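Local coordinates for putative thiol-disulfide oxidoreductase (Bacteroides vulgatus, PDB 4GRF), which probably acts as a thiol-disulfide oxidoreductase through its thioredoxin-like domain, the part of the longer protein that this chain represents, at residues A[37-42]-A[69-74]; A[31-36]-A[63-68]. All blocks are in the same frame, centred on the assembly; numbering follows the deposited sequence. Where two conformers were deposited one is given.

Contact 1 of 2, residues A[37-42]-A[69-74]; sequences WFAGCS and STDRRE
Asp71 turns its CG to a chi1 of -89°, which carries the carboxylate to the backbone N-H of Ala39, and Ser69, with OG anti to its own backbone nitrogen (chi1 174°), brings a hydroxyl to the same carboxylate beside the backbone of Phe38 and Ala39. Asp71 OD2 is the hub. It accepts the amide of Ala39 on its syn side, with 2.9 Å between Ala39 N and Asp71 OD2, and on its anti side it takes the hydroxyl of Ser69, with 2.7 Å between Ser69 OG and Asp71 OD2. Asp71 N lies 2.9 Å from Ser69 OG, an ST turn that holds the hydroxyl in place, and the hydroxyl in turn steadies the carboxylate through OD2. Serine suits this place because one small hydroxyl can donate and accept at once. The other oxygen, Asp71 OD1, accepts from a water 2.6 Å away that also takes the N-H of Gly40, so the carboxylate holds the amide of Ala39 directly and that of Gly40 through the water, both within the type I beta turn from Phe38 to Cys41. Nearer the sheet, Thr70 N reaches Trp37 O at 3.1 Å, the last rung between the two strands. Trp37 offers a face of its indole to Ser69 CB, a CH-pi contact 4.2 Å from CB to the centroid of the five-membered ring. Phe38 CD1 lies 3.4 Å from Thr70 OG1, the two side chains crossing at a slant, while its ring meets Phe110 edge-to-face. The small methyl of Ala39 fits close beside the carboxylate. Loops leaving the C-terminal ends of two adjacent parallel strands, one leading into a CxxC at a helix start, are characteristic of the thioredoxin fold, where the Cys41-Cys44 disulfide probably marks the redox centre.

Contact 2 of 2, residues A[31-36]-A[63-68]; sequences YVLVDF and FTIYGV. With SO4 (sulfate ion), chain E.
Two neighbouring parallel strands, 31-36 and 63-68, pair here in the buried middle of the five-stranded mixed sheet, joined through helices in a beta-alpha-beta connection. Tyr31 stands opposite Phe63 and the register runs unbroken to Phe36 opposite Val68. Five backbone hydrogen bonds alternate in direction; among them Tyr66 N meets Leu33 O at 2.8 Å and almost straight (175°), and Asp35 N meets Tyr66 O at 3.0 Å. Side chains divide between two faces. On the face of Val32, Val34 and Phe36, Val32 CG1 presses on Tyr66 CB at 3.6 Å, and Val34 CG1 approaches Val68 CG2 at 4.1 Å. Phe36 lies alongside Val68, pointing the same way, with CD2 4.0 Å from Val68 CG1. Beta-branched valines suit an extended chain and pack against the aromatic side chains beside them. Thr64 lies on this face too, and its OG1 donates to O2 of a sulfate at 2.6 Å, an ion probably from the crystallisation liquor and also held by Tyr55 and Asn89. The other face carries Leu33 and Phe63 under helices 48-58 and 129-140, and Asp35 against Leu51 of helix 48-58. Phe63 has CG anti to its backbone nitrogen (chi1 173°), laying the ring along strand 31-36: Tyr31 CB comes to its edge in plane, and CZ reaches Leu33 CB at 4.0 Å. Backbone polarity is thus consumed by the ladder while mostly apolar side chains pack on both faces, and the buried hydroxyl of Tyr66 is satisfied by Val22 O.

How the contacts relate
Both contacts join the same two neighbouring strands: contact 2 along their length in the buried core, contact 1 at their C-terminal ends and in the loops beyond, about 16 Å away between centres. The ladder runs on from one to the other, Trp37 N lying 3.0 Å from Val68 O, a probable hydrogen bond, and the indole of Trp37 packing on Gly67. Their chemistry differs with depth. In the core, regular backbone bonding and apolar side chains prevail; at the partly exposed loops, a carboxylate, a hydroxyl and a water take over the backbone amides once the strands have ended.

Contact 1 of 2, residues A[37-42]-A[69-74]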
# COMPACT_ATOMS: atom_id res chain seq x y z
N TRP A 37 6.10 -1.21 2.68
CA TRP A 37 6.59 -2.31 3.51
C TRP A 37 7.84 -2.95 2.91
O TRP A 37 8.29 -2.60 1.83
CB TRP A 37 5.49 -3.36 3.68
CG TRP A 37 5.24 -4.16 2.43
CD1 TRP A 37 4.66 -3.71 1.28
CD2 TRP A 37 5.55 -5.53 2.21
NE1 TRP A 37 4.60 -4.70 0.36
CE2 TRP A 37 5.16 -5.83 0.89
CE3 TRP A 37 6.17 -6.52 2.98
CZ2 TRP A 37 5.33 -7.09 0.34
CZ3 TRP A 37 6.34 -7.76 2.42
CH2 TRP A 37 5.91 -8.04 1.11
N PHE A 38 8.40 -3.91 3.64
CA PHE A 38 9.41 -4.78 3.08
C PHE A 38 9.39 -6.04 3.94
O PHE A 38 8.86 -6.03 5.04
CB PHE A 38 10.81 -4.14 3.07
CG PHE A 38 11.19 -3.52 4.38
CD1 PHE A 38 10.81 -2.22 4.67
CD2 PHE A 38 11.92 -4.23 5.32
CE1 PHE A 38 11.15 -1.64 5.88
CE2 PHE A 38 12.27 -3.64 6.53
CZ PHE A 38 11.88 -2.35 6.81
N ALA A 39 9.96 -7.11 3.41
CA ALA A 39 9.87 -8.42 4.04
C ALA A 39 10.39 -8.45 5.48
O ALA A 39 9.83 -9.17 6.32
CB ALA A 39 10.62 -9.44 3.18
N GLY A 40 11.43 -7.67 5.76
CA GLY A 40 12.05 -7.66 7.09
C GLY A 40 11.38 -6.75 8.11
O GLY A 40 11.93 -6.48 9.19
N CYS A 41 10.19 -6.26 7.77
CA CYS A 41 9.43 -5.42 8.69
C CYS A 41 8.34 -6.26 9.35
O CYS A 41 7.27 -6.53 8.75
CB CYS A 41 8.82 -4.26 7.90
SG CYS A 41 7.65 -3.26 8.83
N SER A 42 8.59 -6.70 10.59
CA SER A 42 7.69 -7.62 11.29
C SER A 42 6.28 -7.06 11.44
O SER A 42 5.29 -7.71 11.15
CB SER A 42 8.23 -7.92 12.68
OG SER A 42 9.22 -8.92 12.64
N SER A 69 6.74 -2.34 -1.99
CA SER A 69 7.91 -2.82 -1.25
C SER A 69 9.20 -2.16 -1.66
O SER A 69 9.43 -1.87 -2.84
CB SER A 69 8.08 -4.34 -1.40
OG SER A 69 9.29 -4.79 -0.80
N THR A 70 10.04 -1.94 -0.65
CA THR A 70 11.38 -1.42 -0.81
C THR A 70 12.43 -2.53 -0.70
O THR A 70 13.61 -2.25 -0.57
CB THR A 70 11.68 -0.37 0.26
OG1 THR A 70 11.61 -0.96 1.56
CG2 THR A 70 10.71 0.80 0.19
N ASP A 71 12.02 -3.77 -0.77
CA ASP A 71 12.96 -4.89 -0.64
C ASP A 71 14.13 -4.80 -1.63
O ASP A 71 13.93 -4.58 -2.83
CB ASP A 71 12.22 -6.21 -0.87
CG ASP A 71 11.65 -6.78 0.41
OD1 ASP A 71 12.45 -7.16 1.27
OD2 ASP A 71 10.42 -6.85 0.52
N ARG A 72 15.35 -4.98 -1.11
CA ARG A 72 16.54 -4.98 -1.95
C ARG A 72 16.59 -6.26 -2.79
O ARG A 72 17.10 -6.26 -3.91
CB ARG A 72 17.81 -4.86 -1.10
CG ARG A 72 17.93 -3.56 -0.32
CD ARG A 72 19.37 -3.06 -0.25
NE ARG A 72 20.35 -4.09 -0.60
CZ ARG A 72 21.08 -4.09 -1.71
NH1 ARG A 72 20.96 -3.09 -2.58
NH2 ARG A 72 21.94 -5.07 -1.94
N ARG A 73 16.02 -7.32 -2.27
CA ARG A 73 16.00 -8.56 -3.01
C ARG A 73 14.61 -9.03 -3.39
O ARG A 73 13.77 -9.25 -2.56
CB ARG A 73 16.70 -9.64 -2.23
CG ARG A 73 18.11 -9.27 -1.87
CD ARG A 73 18.92 -10.49 -1.54
NE ARG A 73 18.50 -11.10 -0.29
CZ ARG A 73 18.28 -12.40 -0.13
NH1 ARG A 73 18.47 -13.23 -1.15
NH2 ARG A 73 17.89 -12.87 1.04
N GLU A 74 14.43 -9.24 -4.67
CA GLU A 74 13.17 -9.70 -5.21
C GLU A 74 12.74 -11.02 -4.57
O GLU A 74 11.56 -11.23 -4.28
CB GLU A 74 13.31 -9.84 -6.72
CG GLU A 74 12.03 -10.17 -7.45
CD GLU A 74 12.24 -10.17 -8.95
OE1 GLU A 74 11.93 -11.19 -9.60
OE2 GLU A 74 12.73 -9.14 -9.47
O HOH W 1 13.36 -7.08 3.75

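Contact 2 of 2, residues A[31-36]-A[63-68]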
# COMPACT_ATOMS: atom_id res chain seq x y z
N TYR A 31 -10.88 4.10 -3.94
CA TYR A 31 -10.13 4.28 -2.72
C TYR A 31 -9.02 3.24 -2.74
O TYR A 31 -9.25 2.09 -3.11
CB TYR A 31 -11.01 4.10 -1.49
CG TYR A 31 -11.84 5.32 -1.19
CD1 TYR A 31 -11.31 6.38 -0.47
CD2 TYR A 31 -13.16 5.39 -1.58
CE1 TYR A 31 -12.07 7.50 -0.18
CE2 TYR A 31 -13.93 6.50 -1.31
CZ TYR A 31 -13.38 7.56 -0.62
OH TYR A 31 -14.16 8.67 -0.36
N VAL A 32 -7.82 3.66 -2.35
CA VAL A 32 -6.67 2.77 -2.34
C VAL A 32 -5.96 2.89 -1.01
O VAL A 32 -5.55 3.98 -0.63
CB VAL A 32 -5.66 3.17 -3.43
CG1 VAL A 32 -4.59 2.09 -3.56
CG2 VAL A 32 -6.34 3.41 -4.76
N LEU A 33 -5.80 1.78 -0.32
CA LEU A 33 -4.90 1.72 0.80
C LEU A 33 -3.53 1.47 0.21
O LEU A 33 -3.34 0.50 -0.54
CB LEU A 33 -5.28 0.57 1.72
CG LEU A 33 -5.06 0.63 3.23
CD1 LEU A 33 -5.68 1.86 3.90
CD2 LEU A 33 -5.67 -0.62 3.83
N VAL A 34 -2.60 2.35 0.50
CA VAL A 34 -1.22 2.18 0.07
C VAL A 34 -0.39 1.71 1.27
O VAL A 34 -0.37 2.39 2.32
CB VAL A 34 -0.67 3.47 -0.53
CG1 VAL A 34 0.74 3.25 -1.06
CG2 VAL A 34 -1.58 3.96 -1.64
N ASP A 35 0.19 0.54 1.13
CA ASP A 35 0.97 -0.11 2.18
C ASP A 35 2.43 -0.17 1.78
O ASP A 35 2.79 -0.96 0.92
CB ASP A 35 0.42 -1.53 2.36
CG ASP A 35 1.17 -2.32 3.37
OD1 ASP A 35 1.85 -1.71 4.21
OD2 ASP A 35 1.09 -3.58 3.30
N PHE A 36 3.24 0.71 2.36
CA PHE A 36 4.68 0.68 2.16
C PHE A 36 5.32 -0.27 3.18
O PHE A 36 5.12 -0.14 4.40
CB PHE A 36 5.30 2.06 2.35
CG PHE A 36 4.81 3.13 1.39
CD1 PHE A 36 3.67 3.86 1.67
CD2 PHE A 36 5.52 3.44 0.24
CE1 PHE A 36 3.24 4.87 0.80
CE2 PHE A 36 5.10 4.44 -0.61
CZ PHE A 36 3.95 5.14 -0.34
N PHE A 63 -12.70 -0.12 -4.07
CA PHE A 63 -11.57 -0.13 -3.15
C PHE A 63 -10.54 -1.17 -3.56
O PHE A 63 -10.88 -2.28 -3.97
CB PHE A 63 -12.04 -0.46 -1.74
CG PHE A 63 -10.92 -0.65 -0.75
CD1 PHE A 63 -10.24 0.43 -0.25
CD2 PHE A 63 -10.53 -1.93 -0.33
CE1 PHE A 63 -9.23 0.27 0.66
CE2 PHE A 63 -9.51 -2.10 0.57
CZ PHE A 63 -8.85 -1.01 1.07
N THR A 64 -9.27 -0.82 -3.40
CA THR A 64 -8.23 -1.83 -3.50
C THR A 64 -7.05 -1.53 -2.56
O THR A 64 -7.01 -0.50 -1.89
CB THR A 64 -7.75 -2.05 -4.95
OG1 THR A 64 -6.97 -3.24 -5.04
CG2 THR A 64 -6.96 -0.85 -5.47
N ILE A 65 -6.11 -2.47 -2.49
CA ILE A 65 -4.87 -2.26 -1.77
C ILE A 65 -3.73 -2.32 -2.76
O ILE A 65 -3.67 -3.21 -3.64
CB ILE A 65 -4.66 -3.30 -0.65
CG1 ILE A 65 -5.86 -3.28 0.34
CG2 ILE A 65 -3.33 -3.07 0.06
CD1 ILE A 65 -5.80 -4.32 1.45
N TYR A 66 -2.83 -1.35 -2.63
CA TYR A 66 -1.63 -1.23 -3.44
C TYR A 66 -0.43 -1.35 -2.51
O TYR A 66 -0.12 -0.45 -1.71
CB TYR A 66 -1.65 0.12 -4.17
CG TYR A 66 -0.50 0.43 -5.12
CD1 TYR A 66 -0.22 -0.36 -6.23
CD2 TYR A 66 0.25 1.59 -4.96
CE1 TYR A 66 0.79 -0.03 -7.11
CE2 TYR A 66 1.26 1.93 -5.82
CZ TYR A 66 1.53 1.12 -6.91
OH TYR A 66 2.54 1.48 -7.77
N GLY A 67 0.23 -2.51 -2.55
CA GLY A 67 1.39 -2.73 -1.71
C GLY A 67 2.66 -2.34 -2.43
O GLY A 67 2.86 -2.70 -3.61
N VAL A 68 3.51 -1.60 -1.72
CA VAL A 68 4.72 -1.03 -2.28
C VAL A 68 5.91 -1.44 -1.45
O VAL A 68 6.05 -0.99 -0.31
CB VAL A 68 4.63 0.51 -2.34
CG1 VAL A 68 5.88 1.10 -2.97
CG2 VAL A 68 3.38 0.93 -3.08
S SO4 E . -8.12 -5.20 -7.86
O1 SO4 E . -9.46 -5.05 -8.49
O2 SO4 E . -8.27 -5.04 -6.38
O3 SO4 E . -7.57 -6.54 -8.16
O4 SO4 E . -7.21 -4.17 -8.42